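Local coordinates for CRISPR-associated protein, Cse2 family (Meiothermus ruber, PDB 3WA8), which probably binds crRNA as the Cse2 (CasB) subunit of a type I-E CRISPR Cascade complex and stabilises the R-loop, at residues A114-A119 / E153-I158. Residues are numbered along the deposited sequence; the frame is centred on the assembly and turned at random.
Sequences AQLYLA and ESQDDI
I158 and Q155 pack against one flank of helix 109-119 in the all-helical Cse2 fold, where the chain leaving helix 141-154 runs past that helix as a loop. No hydrogen bond joins 114-119 to 153-158; the contact is van der Waals. With CG1 anti to the carbonyl carbon (chi1 -65°) and CD1 extended beyond it (chi2 172°), I158 places CD1 over the helix backbone, 3.5 Å from L116 N and 4.0 Å from L116 CB. The same methyl lies 3.7 Å from Q115 CB. The Q115 and I158 side chains run antiparallel alongside one another, which brings Q115 OE1 to 3.7 Å from I158 CG2. The side chains of L116 and Q155 cross at about a right angle; L116 also packs on M148, L151 and I152 of helix 141-154 and on I126 of helix 124-135. Q155 bends at chi2 (-59°), laying CG and the amide group alongside the helix. Cutting Q155 back to an alanine removes CG and the amide, and would probably leave L116 CD1 and A119 CB without this partner and open a gap beside the last turn of the helix. L116 CD1 meets Q155 CG at 3.6 Å, and A119 CB touches Q155 NE2 at 3.5 Å.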
# COMPACT_ATOMS: atom_id res chain seq x y z
N ALA A 114 -2.22 -2.33 -12.23
CA ALA A 114 -2.72 -2.52 -13.57
C ALA A 114 -2.78 -1.18 -14.28
O ALA A 114 -2.45 -1.08 -15.46
CB ALA A 114 -4.06 -3.15 -13.55
N GLN A 115 -3.20 -0.15 -13.56
CA GLN A 115 -3.32 1.18 -14.13
C GLN A 115 -1.95 1.65 -14.61
O GLN A 115 -1.83 2.27 -15.68
CB GLN A 115 -3.90 2.16 -13.10
CG GLN A 115 -5.39 2.10 -13.00
CD GLN A 115 -5.94 2.98 -11.91
OE1 GLN A 115 -5.49 2.93 -10.77
NE2 GLN A 115 -6.95 3.75 -12.24
N LEU A 116 -0.92 1.34 -13.82
CA LEU A 116 0.45 1.67 -14.15
C LEU A 116 0.87 0.87 -15.39
O LEU A 116 1.39 1.44 -16.37
CB LEU A 116 1.33 1.35 -12.97
CG LEU A 116 2.81 1.25 -13.25
CD1 LEU A 116 3.38 2.63 -13.56
CD2 LEU A 116 3.49 0.63 -12.08
N TYR A 117 0.59 -0.43 -15.37
CA TYR A 117 0.85 -1.30 -16.49
C TYR A 117 0.29 -0.73 -17.79
O TYR A 117 1.01 -0.65 -18.78
CB TYR A 117 0.22 -2.64 -16.19
CG TYR A 117 0.26 -3.66 -17.28
CD1 TYR A 117 1.46 -4.20 -17.72
CD2 TYR A 117 -0.91 -4.13 -17.85
CE1 TYR A 117 1.49 -5.16 -18.70
CE2 TYR A 117 -0.89 -5.08 -18.84
CZ TYR A 117 0.31 -5.60 -19.27
OH TYR A 117 0.35 -6.56 -20.25
N LEU A 118 -0.97 -0.32 -17.78
CA LEU A 118 -1.63 0.19 -18.99
C LEU A 118 -1.09 1.55 -19.41
O LEU A 118 -1.01 1.85 -20.59
CB LEU A 118 -3.14 0.27 -18.80
CG LEU A 118 -3.93 -1.03 -18.63
CD1 LEU A 118 -5.14 -0.81 -17.75
CD2 LEU A 118 -4.35 -1.66 -19.95
N ALA A 119 -0.71 2.36 -18.43
CA ALA A 119 -0.09 3.65 -18.69
C ALA A 119 1.25 3.51 -19.43
O ALA A 119 1.64 4.39 -20.18
CB ALA A 119 0.10 4.44 -17.39
N GLU A 153 4.00 5.86 -8.33
CA GLU A 153 4.02 7.30 -8.01
C GLU A 153 4.61 8.14 -9.14
O GLU A 153 4.36 9.33 -9.23
CB GLU A 153 4.77 7.56 -6.70
CG GLU A 153 4.10 6.98 -5.43
CD GLU A 153 3.31 8.00 -4.62
OE1 GLU A 153 3.44 9.21 -4.87
OE2 GLU A 153 2.58 7.60 -3.70
N SER A 154 5.40 7.52 -10.01
CA SER A 154 5.84 8.15 -11.23
C SER A 154 4.70 8.53 -12.14
O SER A 154 4.81 9.52 -12.86
CB SER A 154 6.78 7.25 -12.02
OG SER A 154 8.04 7.18 -11.39
N GLN A 155 3.64 7.73 -12.19
CA GLN A 155 2.46 8.17 -12.95
C GLN A 155 1.70 9.09 -12.04
O GLN A 155 1.50 8.81 -10.87
CB GLN A 155 1.56 7.03 -13.40
CG GLN A 155 2.24 6.02 -14.26
CD GLN A 155 2.80 6.60 -15.51
OE1 GLN A 155 4.00 6.48 -15.77
NE2 GLN A 155 1.96 7.23 -16.30
N ASP A 156 1.28 10.21 -12.58
CA ASP A 156 0.79 11.25 -11.72
C ASP A 156 -0.60 10.91 -11.17
O ASP A 156 -0.92 11.21 -10.01
CB ASP A 156 0.78 12.57 -12.48
CG ASP A 156 0.57 13.73 -11.58
OD1 ASP A 156 0.61 13.53 -10.34
OD2 ASP A 156 0.37 14.84 -12.10
N ASP A 157 -1.39 10.23 -12.01
CA ASP A 157 -2.83 10.21 -11.89
C ASP A 157 -3.35 8.97 -11.19
O ASP A 157 -4.55 8.77 -11.15
CB ASP A 157 -3.44 10.28 -13.29
CG ASP A 157 -2.87 11.42 -14.12
OD1 ASP A 157 -1.72 11.85 -13.85
OD2 ASP A 157 -3.57 11.92 -15.05
N ILE A 158 -2.47 8.13 -10.66
CA ILE A 158 -2.92 6.88 -10.07
C ILE A 158 -3.01 6.94 -8.55
O ILE A 158 -2.03 7.22 -7.87
CB ILE A 158 -1.99 5.73 -10.44
CG1 ILE A 158 -2.07 5.50 -11.95
CG2 ILE A 158 -2.35 4.46 -9.66
CD1 ILE A 158 -1.07 4.53 -12.46